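Phenolpthiocerol synthesis type-I polyketide synthase ppsA (Mycobacterium bovis, PDB 7AKC) probably extends activated long-chain acyl starters toward the lipid core of phthiocerols and phenolphthiocerols, this chain being its acyltransferase domain, which loads the extender unit. Local coordinates at residues Ile109-Gly114 against Leu172-Ser177; Ser243-Asp248 against Trp260-Arg265; Ala151-Asp156 against Thr195-Arg200; Pro158-Leu163 against Thr181-Pro186. One frame throughout, in Å; residues are numbered along the deposited sequence.

Contact 1: Ile109-Gly114 against Leu172-Ser177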
loop_
_atom_site.group_PDB
_atom_site.type_symbol
_atom_site.label_atom_id
_atom_site.label_comp_id
_atom_site.label_asym_id
_atom_site.label_seq_id
_atom_site.Cartn_x
_atom_site.Cartn_y
_atom_site.Cartn_z
ATOM N N ILE A 109 5.867 -6.568 -3.784
ATOM C CA ILE A 109 5.748 -5.467 -2.843
ATOM C C ILE A 109 4.294 -5.080 -2.837
ATOM O O ILE A 109 3.708 -4.837 -3.878
ATOM C CB ILE A 109 6.650 -4.270 -3.223
ATOM C CG1 ILE A 109 8.151 -4.669 -3.149
ATOM C CG2 ILE A 109 6.354 -3.093 -2.321
ATOM C CD1 ILE A 109 9.138 -3.602 -3.633
ATOM N N GLY A 110 3.704 -5.072 -1.666
ATOM C CA GLY A 110 2.310 -4.679 -1.497
ATOM C C GLY A 110 2.283 -3.329 -0.807
ATOM O O GLY A 110 2.936 -3.141 0.215
ATOM N N HIS A 111 1.499 -2.399 -1.348
ATOM C CA HIS A 111 1.297 -1.033 -0.879
ATOM C C HIS A 111 -0.028 -0.991 -0.110
ATOM O O HIS A 111 -1.076 -1.380 -0.644
ATOM C CB HIS A 111 1.247 -0.132 -2.110
ATOM C CG HIS A 111 0.809 1.276 -1.897
ATOM N ND1 HIS A 111 -0.549 1.608 -1.816
ATOM C CD2 HIS A 111 1.536 2.419 -1.910
ATOM C CE1 HIS A 111 -0.588 2.932 -1.719
ATOM N NE2 HIS A 111 0.644 3.460 -1.753
ATOM N N SER A 112 0.016 -0.541 1.161
ATOM C CA SER A 112 -1.162 -0.408 1.994
ATOM C C SER A 112 -1.982 -1.740 2.046
ATOM O O SER A 112 -1.397 -2.806 2.231
ATOM C CB SER A 112 -1.976 0.822 1.543
ATOM O OG SER A 112 -3.178 1.002 2.287
ATOM N N MET A 113 -3.284 -1.699 1.796
ATOM C CA MET A 113 -4.133 -2.886 1.776
ATOM C C MET A 113 -3.684 -3.944 0.738
ATOM O O MET A 113 -4.044 -5.109 0.859
ATOM C CB MET A 113 -5.598 -2.476 1.585
ATOM C CG MET A 113 -6.048 -1.343 2.502
ATOM S SD MET A 113 -6.305 -1.867 4.213
ATOM C CE MET A 113 -4.689 -1.342 4.985
ATOM N N GLY A 114 -2.833 -3.554 -0.208
ATOM C CA GLY A 114 -2.284 -4.428 -1.236
ATOM C C GLY A 114 -1.303 -5.470 -0.728
ATOM O O GLY A 114 -0.971 -6.409 -1.456
ATOM N N LEU A 172 1.365 10.789 9.112
ATOM C CA LEU A 172 1.962 10.502 7.827
ATOM C C LEU A 172 1.488 9.072 7.516
ATOM O O LEU A 172 1.688 8.154 8.317
ATOM C CB LEU A 172 3.485 10.577 7.959
ATOM C CG LEU A 172 4.249 10.514 6.654
ATOM C CD1 LEU A 172 5.656 11.170 6.783
ATOM C CD2 LEU A 172 4.435 9.092 6.192
ATOM N N GLY A 173 0.746 8.945 6.440
ATOM C CA GLY A 173 0.141 7.680 6.041
ATOM C C GLY A 173 0.983 6.880 5.057
ATOM O O GLY A 173 1.020 5.647 5.160
ATOM N N ILE A 174 1.543 7.534 4.021
ATOM C CA ILE A 174 2.325 6.788 2.997
ATOM C C ILE A 174 3.533 7.570 2.555
ATOM O O ILE A 174 3.445 8.774 2.283
ATOM C CB ILE A 174 1.470 6.450 1.734
ATOM C CG1 ILE A 174 0.121 5.796 2.090
ATOM C CG2 ILE A 174 2.251 5.583 0.678
ATOM C CD1 ILE A 174 -0.825 5.567 0.815
ATOM N N TYR A 175 4.716 6.862 2.532
ATOM C CA TYR A 175 5.933 7.463 2.005
ATOM C C TYR A 175 5.919 7.114 0.510
ATOM O O TYR A 175 6.286 5.984 0.146
ATOM C CB TYR A 175 7.210 6.895 2.667
ATOM C CG TYR A 175 7.344 7.178 4.141
ATOM C CD1 TYR A 175 6.804 6.312 5.087
ATOM C CD2 TYR A 175 8.092 8.261 4.596
ATOM C CE1 TYR A 175 6.996 6.527 6.449
ATOM C CE2 TYR A 175 8.290 8.480 5.955
ATOM C CZ TYR A 175 7.758 7.603 6.875
ATOM O OH TYR A 175 7.920 7.852 8.204
ATOM N N ASN A 176 5.379 7.988 -0.332
ATOM C CA ASN A 176 5.289 7.702 -1.771
ATOM C C ASN A 176 6.619 7.689 -2.459
ATOM O O ASN A 176 6.980 6.746 -3.137
ATOM C CB ASN A 176 4.342 8.687 -2.476
ATOM C CG ASN A 176 3.011 8.096 -2.749
ATOM O OD1 ASN A 176 2.582 7.165 -2.086
ATOM N ND2 ASN A 176 2.297 8.645 -3.715
ATOM N N SER A 177 7.339 8.800 -2.308
ATOM C CA SER A 177 8.614 9.018 -2.944
ATOM C C SER A 177 9.245 10.216 -2.193
ATOM O O SER A 177 8.634 10.776 -1.265
ATOM C CB SER A 177 8.394 9.295 -4.436
ATOM O OG SER A 177 7.763 10.560 -4.620
#

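Contact 2: Ser243-Asp248 against Trp260-Arg265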
loop_
_atom_site.group_PDB
_atom_site.type_symbol
_atom_site.label_atom_id
_atom_site.label_comp_id
_atom_site.label_asym_id
_atom_site.label_seq_id
_atom_site.Cartn_x
_atom_site.Cartn_y
_atom_site.Cartn_z
ATOM N N SER A 243 8.030 -6.211 2.843
ATOM C CA SER A 243 6.849 -5.601 3.467
ATOM C C SER A 243 6.999 -4.084 3.499
ATOM O O SER A 243 8.093 -3.565 3.676
ATOM C CB SER A 243 6.726 -6.100 4.902
ATOM O OG SER A 243 5.610 -5.535 5.568
ATOM N N THR A 244 5.888 -3.376 3.386
ATOM C CA THR A 244 5.859 -1.930 3.543
ATOM C C THR A 244 5.326 -1.561 4.950
ATOM O O THR A 244 5.127 -0.365 5.257
ATOM C CB THR A 244 4.968 -1.310 2.451
ATOM O OG1 THR A 244 3.625 -1.861 2.504
ATOM C CG2 THR A 244 5.592 -1.451 1.026
ATOM N N THR A 245 5.114 -2.538 5.818
ATOM C CA THR A 245 4.572 -2.322 7.139
ATOM C C THR A 245 5.514 -1.678 8.153
ATOM O O THR A 245 5.065 -0.828 8.968
ATOM C CB THR A 245 4.030 -3.649 7.680
ATOM O OG1 THR A 245 2.931 -4.050 6.839
ATOM C CG2 THR A 245 3.559 -3.544 9.140
ATOM N N TYR A 246 6.779 -2.093 8.112
ATOM C CA TYR A 246 7.760 -1.659 9.128
ATOM C C TYR A 246 8.840 -0.732 8.569
ATOM O O TYR A 246 9.264 -0.892 7.428
ATOM C CB TYR A 246 8.423 -2.891 9.748
ATOM C CG TYR A 246 7.464 -3.958 10.199
ATOM C CD1 TYR A 246 6.858 -3.883 11.440
ATOM C CD2 TYR A 246 7.165 -5.040 9.391
ATOM C CE1 TYR A 246 5.974 -4.854 11.867
ATOM C CE2 TYR A 246 6.279 -6.018 9.803
ATOM C CZ TYR A 246 5.682 -5.925 11.045
ATOM O OH TYR A 246 4.809 -6.881 11.467
ATOM N N ALA A 247 9.279 0.203 9.408
ATOM C CA ALA A 247 10.376 1.093 9.015
ATOM C C ALA A 247 11.665 0.280 8.836
ATOM O O ALA A 247 12.501 0.649 8.025
ATOM C CB ALA A 247 10.603 2.177 10.079
ATOM N N ASP A 248 11.823 -0.782 9.627
ATOM C CA ASP A 248 13.012 -1.661 9.514
ATOM C C ASP A 248 12.662 -2.760 8.525
ATOM O O ASP A 248 11.832 -3.592 8.854
ATOM C CB ASP A 248 13.457 -2.192 10.879
ATOM C CG ASP A 248 14.674 -3.108 10.853
ATOM O OD1 ASP A 248 15.324 -3.207 9.801
ATOM O OD2 ASP A 248 14.960 -3.711 11.896
ATOM N N TRP A 260 -1.259 -8.100 10.308
ATOM C CA TRP A 260 -2.353 -7.368 9.632
ATOM C C TRP A 260 -2.945 -6.240 10.474
ATOM O O TRP A 260 -3.228 -5.159 9.930
ATOM C CB TRP A 260 -3.427 -8.346 9.099
ATOM C CG TRP A 260 -2.820 -9.359 8.167
ATOM C CD1 TRP A 260 -2.704 -10.707 8.374
ATOM C CD2 TRP A 260 -2.107 -9.076 6.951
ATOM N NE1 TRP A 260 -1.982 -11.285 7.348
ATOM C CE2 TRP A 260 -1.601 -10.303 6.463
ATOM C CE3 TRP A 260 -1.799 -7.893 6.256
ATOM C CZ2 TRP A 260 -0.807 -10.374 5.320
ATOM C CZ3 TRP A 260 -1.058 -7.978 5.099
ATOM C CH2 TRP A 260 -0.552 -9.203 4.653
ATOM N N ALA A 261 -3.013 -6.421 11.810
ATOM C CA ALA A 261 -3.452 -5.345 12.724
ATOM C C ALA A 261 -2.440 -4.188 12.699
ATOM O O ALA A 261 -2.827 -3.014 12.697
ATOM C CB ALA A 261 -3.576 -5.884 14.148
ATOM N N THR A 262 -1.140 -4.518 12.630
ATOM C CA THR A 262 -0.097 -3.500 12.593
ATOM C C THR A 262 -0.063 -2.778 11.262
ATOM O O THR A 262 0.072 -1.552 11.216
ATOM C CB THR A 262 1.252 -4.143 12.933
ATOM O OG1 THR A 262 1.232 -4.579 14.291
ATOM C CG2 THR A 262 2.436 -3.204 12.690
ATOM N N ASN A 263 -0.181 -3.546 10.168
ATOM C CA ASN A 263 -0.135 -3.036 8.796
ATOM C C ASN A 263 -1.207 -1.977 8.513
ATOM O O ASN A 263 -0.932 -0.973 7.839
ATOM C CB ASN A 263 -0.204 -4.201 7.788
ATOM C CG ASN A 263 -0.530 -3.771 6.393
ATOM O OD1 ASN A 263 -1.714 -3.702 6.015
ATOM N ND2 ASN A 263 0.490 -3.375 5.645
ATOM N N MET A 264 -2.400 -2.194 9.052
ATOM C CA MET A 264 -3.525 -1.249 8.810
ATOM C C MET A 264 -3.305 0.093 9.531
ATOM O O MET A 264 -3.875 1.074 9.074
ATOM C CB MET A 264 -4.855 -1.879 9.244
ATOM C CG MET A 264 -5.070 -1.919 10.729
ATOM S SD MET A 264 -6.525 -2.883 11.166
ATOM C CE MET A 264 -7.726 -2.199 10.031
ATOM N N ARG A 265 -2.507 0.128 10.595
ATOM C CA ARG A 265 -2.291 1.374 11.384
ATOM C C ARG A 265 -0.983 2.050 10.975
ATOM O O ARG A 265 -0.976 3.273 10.838
ATOM C CB ARG A 265 -2.237 1.043 12.877
ATOM C CG ARG A 265 -1.754 2.164 13.780
ATOM C CD ARG A 265 -2.620 3.394 13.658
ATOM N NE ARG A 265 -2.105 4.477 14.473
ATOM C CZ ARG A 265 -1.256 5.402 14.053
ATOM N NH1 ARG A 265 -0.818 5.394 12.808
ATOM N NH2 ARG A 265 -0.853 6.339 14.887
HETATM O O HOH W 1 1.456 -1.079 3.966
HETATM O O HOH W 2 3.802 -6.820 14.200
#

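Contact 3: Ala151-Asp156 against Thr195-Arg200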
loop_
_atom_site.group_PDB
_atom_site.type_symbol
_atom_site.label_atom_id
_atom_site.label_comp_id
_atom_site.label_asym_id
_atom_site.label_seq_id
_atom_site.Cartn_x
_atom_site.Cartn_y
_atom_site.Cartn_z
ATOM N N ALA A 151 -4.481 12.897 1.861
ATOM C CA ALA A 151 -4.077 13.967 0.935
ATOM C C ALA A 151 -2.670 13.667 0.470
ATOM O O ALA A 151 -1.821 13.323 1.288
ATOM C CB ALA A 151 -4.132 15.338 1.590
ATOM N N LEU A 152 -2.436 13.839 -0.828
ATOM C CA LEU A 152 -1.131 13.690 -1.446
ATOM C C LEU A 152 -0.501 15.063 -1.402
ATOM O O LEU A 152 -1.038 16.019 -1.998
ATOM C CB LEU A 152 -1.295 13.245 -2.902
ATOM C CG LEU A 152 0.024 13.152 -3.697
ATOM C CD1 LEU A 152 1.027 12.161 -3.037
ATOM C CD2 LEU A 152 -0.251 12.803 -5.182
ATOM N N LEU A 153 0.616 15.198 -0.691
ATOM C CA LEU A 153 1.293 16.480 -0.558
ATOM C C LEU A 153 2.609 16.470 -1.327
ATOM O O LEU A 153 3.366 15.475 -1.262
ATOM C CB LEU A 153 1.615 16.730 0.932
ATOM C CG LEU A 153 0.460 16.527 1.922
ATOM C CD1 LEU A 153 0.900 16.856 3.320
ATOM C CD2 LEU A 153 -0.777 17.339 1.528
ATOM N N GLU A 154 2.932 17.577 -2.010
ATOM C CA GLU A 154 4.206 17.686 -2.701
ATOM C C GLU A 154 5.207 18.291 -1.691
ATOM O O GLU A 154 5.716 19.424 -1.839
ATOM C CB GLU A 154 4.084 18.483 -4.025
ATOM C CG GLU A 154 3.004 17.964 -4.972
ATOM C CD GLU A 154 3.055 16.516 -5.431
ATOM O OE1 GLU A 154 4.179 15.981 -5.590
ATOM O OE2 GLU A 154 1.970 15.920 -5.647
ATOM N N LEU A 155 5.451 17.522 -0.637
ATOM C CA LEU A 155 6.394 17.823 0.442
ATOM C C LEU A 155 7.151 16.557 0.767
ATOM O O LEU A 155 6.582 15.445 0.703
ATOM C CB LEU A 155 5.623 18.215 1.738
ATOM C CG LEU A 155 4.690 19.411 1.666
ATOM C CD1 LEU A 155 3.949 19.565 2.983
ATOM C CD2 LEU A 155 5.421 20.723 1.254
ATOM N N ASP A 156 8.421 16.739 1.210
ATOM C CA ASP A 156 9.173 15.598 1.656
ATOM C C ASP A 156 8.650 15.119 3.047
ATOM O O ASP A 156 7.789 15.784 3.640
ATOM C CB ASP A 156 10.660 15.891 1.601
ATOM C CG ASP A 156 11.201 16.972 2.528
ATOM O OD1 ASP A 156 10.561 17.250 3.558
ATOM O OD2 ASP A 156 12.308 17.474 2.256
ATOM N N THR A 195 -5.535 23.223 2.544
ATOM C CA THR A 195 -5.601 24.673 2.476
ATOM C C THR A 195 -4.291 25.294 2.987
ATOM O O THR A 195 -3.767 26.220 2.356
ATOM C CB THR A 195 -6.781 25.194 3.308
ATOM O OG1 THR A 195 -7.991 24.678 2.742
ATOM C CG2 THR A 195 -6.855 26.776 3.305
ATOM N N ARG A 196 -3.760 24.789 4.133
ATOM C CA ARG A 196 -2.521 25.349 4.671
ATOM C C ARG A 196 -1.354 25.111 3.703
ATOM O O ARG A 196 -0.530 26.000 3.485
ATOM C CB ARG A 196 -2.203 24.702 6.041
ATOM C CG ARG A 196 -3.179 25.123 7.159
ATOM C CD ARG A 196 -2.714 24.595 8.513
ATOM N NE ARG A 196 -3.541 25.085 9.613
ATOM C CZ ARG A 196 -3.172 25.074 10.894
ATOM N NH1 ARG A 196 -1.972 24.618 11.244
ATOM N NH2 ARG A 196 -3.976 25.570 11.829
ATOM N N VAL A 197 -1.313 23.918 3.074
ATOM C CA VAL A 197 -0.207 23.587 2.161
ATOM C C VAL A 197 -0.307 24.531 0.948
ATOM O O VAL A 197 0.668 25.185 0.622
ATOM C CB VAL A 197 -0.236 22.115 1.742
ATOM C CG1 VAL A 197 0.791 21.821 0.633
ATOM C CG2 VAL A 197 0.026 21.215 2.953
ATOM N N ARG A 198 -1.504 24.710 0.402
ATOM C CA ARG A 198 -1.708 25.638 -0.725
ATOM C C ARG A 198 -1.372 27.082 -0.392
ATOM O O ARG A 198 -0.910 27.849 -1.267
ATOM C CB ARG A 198 -3.138 25.496 -1.239
ATOM C CG ARG A 198 -3.315 24.208 -2.009
ATOM C CD ARG A 198 -4.756 24.015 -2.402
ATOM N NE ARG A 198 -4.940 22.717 -3.034
ATOM C CZ ARG A 198 -6.122 22.155 -3.278
ATOM N NH1 ARG A 198 -7.247 22.811 -3.009
ATOM N NH2 ARG A 198 -6.188 20.949 -3.825
ATOM N N ALA A 199 -1.665 27.496 0.848
ATOM C CA ALA A 199 -1.387 28.864 1.296
ATOM C C ALA A 199 0.107 29.152 1.384
ATOM O O ALA A 199 0.498 30.328 1.348
ATOM C CB ALA A 199 -2.044 29.136 2.640
ATOM N N ARG A 200 0.925 28.102 1.488
ATOM C CA ARG A 200 2.386 28.170 1.494
ATOM C C ARG A 200 2.954 28.127 0.084
ATOM O O ARG A 200 4.162 27.965 -0.044
ATOM C CB ARG A 200 2.950 26.985 2.294
ATOM C CG ARG A 200 2.658 27.186 3.762
ATOM C CD ARG A 200 2.790 25.962 4.612
ATOM N NE ARG A 200 4.003 25.183 4.357
ATOM C CZ ARG A 200 4.396 24.162 5.122
ATOM N NH1 ARG A 200 3.729 23.854 6.229
ATOM N NH2 ARG A 200 5.515 23.502 4.838
#

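Contact 4: Pro158-Leu163 against Thr181-Pro186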
loop_
_atom_site.group_PDB
_atom_site.type_symbol
_atom_site.label_atom_id
_atom_site.label_comp_id
_atom_site.label_asym_id
_atom_site.label_seq_id
_atom_site.Cartn_x
_atom_site.Cartn_y
_atom_site.Cartn_z
ATOM N N PRO A 158 10.072 14.878 6.138
ATOM C CA PRO A 158 10.334 15.676 7.355
ATOM C C PRO A 158 9.478 16.955 7.363
ATOM O O PRO A 158 8.914 17.319 8.399
ATOM C CB PRO A 158 11.825 15.995 7.261
ATOM C CG PRO A 158 12.401 14.837 6.459
ATOM C CD PRO A 158 11.318 14.592 5.400
ATOM N N THR A 159 9.269 17.567 6.185
ATOM C CA THR A 159 8.429 18.778 6.118
ATOM C C THR A 159 6.953 18.400 6.417
ATOM O O THR A 159 6.221 19.113 7.117
ATOM C CB THR A 159 8.501 19.382 4.718
ATOM O OG1 THR A 159 9.865 19.685 4.376
ATOM C CG2 THR A 159 7.666 20.643 4.621
ATOM N N THR A 160 6.525 17.231 5.922
ATOM C CA THR A 160 5.180 16.742 6.217
ATOM C C THR A 160 5.018 16.521 7.727
ATOM O O THR A 160 4.047 16.988 8.316
ATOM C CB THR A 160 4.901 15.448 5.479
ATOM O OG1 THR A 160 4.933 15.723 4.077
ATOM C CG2 THR A 160 3.503 14.895 5.847
ATOM N N GLU A 161 5.992 15.821 8.369
ATOM C CA GLU A 161 5.874 15.557 9.813
ATOM C C GLU A 161 5.768 16.881 10.581
ATOM O O GLU A 161 4.969 16.987 11.496
ATOM C CB GLU A 161 7.035 14.732 10.355
ATOM C CG GLU A 161 7.093 13.334 9.771
ATOM C CD GLU A 161 6.145 12.334 10.423
ATOM O OE1 GLU A 161 5.110 12.739 10.993
ATOM O OE2 GLU A 161 6.435 11.125 10.327
ATOM N N ALA A 162 6.499 17.882 10.144
ATOM C CA ALA A 162 6.501 19.182 10.794
ATOM C C ALA A 162 5.124 19.840 10.608
ATOM O O ALA A 162 4.592 20.388 11.556
ATOM C CB ALA A 162 7.598 20.054 10.208
ATOM N N LEU A 163 4.563 19.781 9.392
ATOM C CA LEU A 163 3.238 20.349 9.141
ATOM C C LEU A 163 2.134 19.738 10.049
ATOM O O LEU A 163 1.230 20.481 10.512
ATOM C CB LEU A 163 2.891 20.033 7.671
ATOM C CG LEU A 163 1.405 20.272 7.264
ATOM C CD1 LEU A 163 1.094 21.798 7.251
ATOM C CD2 LEU A 163 1.110 19.589 5.953
ATOM N N THR A 181 4.315 12.868 -0.227
ATOM C CA THR A 181 3.962 12.171 0.999
ATOM C C THR A 181 2.460 12.238 1.198
ATOM O O THR A 181 1.867 13.285 0.945
ATOM C CB THR A 181 4.690 12.908 2.174
ATOM O OG1 THR A 181 6.095 12.973 1.884
ATOM C CG2 THR A 181 4.521 12.170 3.509
ATOM N N VAL A 182 1.834 11.135 1.609
ATOM C CA VAL A 182 0.395 11.117 1.851
ATOM C C VAL A 182 0.130 11.213 3.343
ATOM O O VAL A 182 0.777 10.492 4.122
ATOM C CB VAL A 182 -0.214 9.815 1.282
ATOM C CG1 VAL A 182 -1.710 9.729 1.592
ATOM C CG2 VAL A 182 0.052 9.719 -0.216
ATOM N N ILE A 183 -0.777 12.098 3.754
ATOM C CA ILE A 183 -1.217 12.209 5.149
ATOM C C ILE A 183 -2.645 11.584 5.274
ATOM O O ILE A 183 -3.365 11.510 4.292
ATOM C CB ILE A 183 -1.226 13.631 5.652
ATOM C CG1 ILE A 183 -2.130 14.537 4.772
ATOM C CG2 ILE A 183 0.241 14.155 5.654
ATOM C CD1 ILE A 183 -2.310 15.931 5.374
ATOM N N ALA A 184 -3.029 11.184 6.477
ATOM C CA ALA A 184 -4.303 10.534 6.696
ATOM C C ALA A 184 -4.856 10.948 8.052
ATOM O O ALA A 184 -4.112 11.064 9.019
ATOM C CB ALA A 184 -4.135 9.008 6.630
ATOM N N GLY A 185 -6.170 11.097 8.106
ATOM C CA GLY A 185 -6.845 11.503 9.325
ATOM C C GLY A 185 -8.274 11.939 9.040
ATOM O O GLY A 185 -8.798 11.735 7.940
ATOM N N PRO A 186 -8.939 12.558 10.034
ATOM C CA PRO A 186 -10.325 13.000 9.821
ATOM C C PRO A 186 -10.481 13.878 8.561
ATOM O O PRO A 186 -9.637 14.782 8.357
ATOM C CB PRO A 186 -10.666 13.755 11.120
ATOM C CG PRO A 186 -9.751 13.127 12.153
ATOM C CD PRO A 186 -8.448 12.888 11.387
#

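Contact 1: Ile109-Gly114 against Leu172-Ser177
At the turn leaving strand 107-110, which has the GxSxG pattern of a nucleophile elbow, H111 meets I174 and N176 of strand 171-177. With CG anti to the backbone N (chi1 170°), the imidazole is carried across to the other segment. I174 crosses it at about a right angle and offers two methyls: CG2 comes in obliquely, 3.6 Å from H111 NE2, and CD1 is 3.7 Å from H111 CE1. A branched aliphatic chain suits this place because it brings both methyls to the NE2 and CE1 end of a flat, only mildly polar ring. N176 comes in near the ring plane, but its OD1 stays 4.2 Å from H111 NE2, too far for a bond. The next residue, S112, has a hydrogen bond from OG to H214 NE2, consistent with the Ser-His pair of acyltransferases. G110 and G114, which have no side chain, leave room for the close backbone of the turn, where G114 N bonds H111 O at 2.8 Å. F270 meets the H111 ring edge-to-face. The contact thus joins the parallel sheet, where strand 107-110 lies between 240-242 and 23-27, to strand 171-177, an outermost strand of the antiparallel sheet and neighbour of 180-184.

Contact 2: Ser243-Asp248 against Trp260-Arg265
T245 and N263 are brought together by their first torsions: chi1 of -64° sets T245 OG1 beside its own backbone N and CG2 anti to it, while chi1 of 164° sets the N263 amide anti to the backbone N, within bonding distance of that hydroxyl. The loop after strand 240-242 begins with an ST turn, S243 OG accepting from T245 N at 3.0 Å, which fixes the backbone just where T245 must face helix 257-265. The contact ties loop to helix beside the probable nucleophile elbow, whose G110 O bonds T244 OG1. N263 ND2 donates to T245 OG1 over 2.8 Å, nearly straight at 163°, with the oxygen close to the amide plane. The same hydroxyl is also bonded to E115 OE1, so two partners grip a buried oxygen; S243 OG shares that carboxylate oxygen, and T244 N bonds OE2. Threonine fits here because its other branch is apolar: T245 CG2 packs 3.7 Å from T262 CG2 and also sits over the centre of the Y246 ring. A water adds a second link, donating to T244 OG1 at 2.7 Å and accepting weakly from N263 ND2. Further out, Y246 OH is bonded to H259 ND1 and T262 OG1 to E258 O, with a second water between the two hydroxyls, weakly held by T262. Beside them, T262 CG2 approaches the Y246 ring obliquely, 4.0 Å from CE1.

Contact 3: Ala151-Asp156 against Thr195-Arg200
V197, projecting from helix 187-199 toward the sheet, overlaps two leucines of 151-156 with a single methyl: its CG2 is 4.2 Å from L153 CD2 and 4.3 Å from L155 CD1. Since chi1 of 172° turns CG1 anti to the backbone N, CG2 is left beside that nitrogen, and it is this branch that faces both leucines. The spacing is that of ordinary apolar packing, and all three side chains are buried. A short branched valine is well suited to a helix lying close to a sheet, while the longer leucines span what remains of the gap, the two backbones being 7.8 Å apart from L153 CA to V197 CA. Between the leucines, E154 is the centre of an inverse gamma turn, closed by a weak L155 N to L153 O bond. Its carboxylate leads away from the helix, where OE1 takes a hydrogen bond from Q180 NE2. The exposed side of the helix carries charge instead: R196 forms a salt bridge with E192, and R198 NH2 bonds A204 O. Around the apolar patch, V197 also touches L163 of helix 157-164 and A204 of strand 204-207. L153 rests on I183 of the adjacent strand 180-184, and L155 on T160, so both helices of the ferredoxin-like subdomain pack on the same face of its antiparallel sheet.

Contact 4: Pro158-Leu163 against Thr181-Pro186
T160 and T181 reach toward each other tip to tip, and beside them T160 meets I183 in the tight part of this helix-on-strand contact. T160 CG2 lies only 3.4 Å from I183 CG2, closer than carbon atoms usually come. Chi1 of 57° places I183 CG1 in the crowded position between its backbone N and carbonyl carbon, leaving CG2 to meet the helix. T160 OG1 sits 3.4 Å from T181 CB, and T181 CG2 tucks in 3.7 Å from T160 CG2. The other side of helix 157-164 is looser: P158 and E161 direct their side chains away from the strand, and A162 is exposed as well. L163 does turn inward, but it stays 5.0 Å from the strand segment and packs on L153, L193 and V197. Although the two threonine hydroxyls lie near each other, they are not bonded together. Threonine is apt at both places, since each hydroxyl satisfies a backbone carbonyl while its methyl joins the apolar interior. The helix therefore meets the sheet largely through methyl groups, with the T160 hydroxyl oxygen against T181 CB, and both hydroxyls are bonded to carbonyls of the chain leading into the helix, T160 OG1 to D156 O and T181 OG1 to L155 O.

The centre of contact 1, between the two sheets, is about 3 Å from the centre of the chain; those of contacts 3 and 4, inside the antiparallel subdomain, are about 21 and 16 Å from it. Yet the touching residues of all three are largely buried, whereas contact 2 is only partly buried. Contacts 3 and 4 share their sheet: L153 N to T181 O is a backbone bond of the antiparallel pair 148-153 and 180-184. Contact 4 adjoins contact 1 through neighbouring strands 171-177 and 180-184. Chemistry follows place: hydroxyls, an amide and waters near the elbow in contact 2, imidazole and aliphatic groups in contact 1, purely apolar side chains in contact 3, and methyls with backbone-bonded threonine hydroxyls in contact 4.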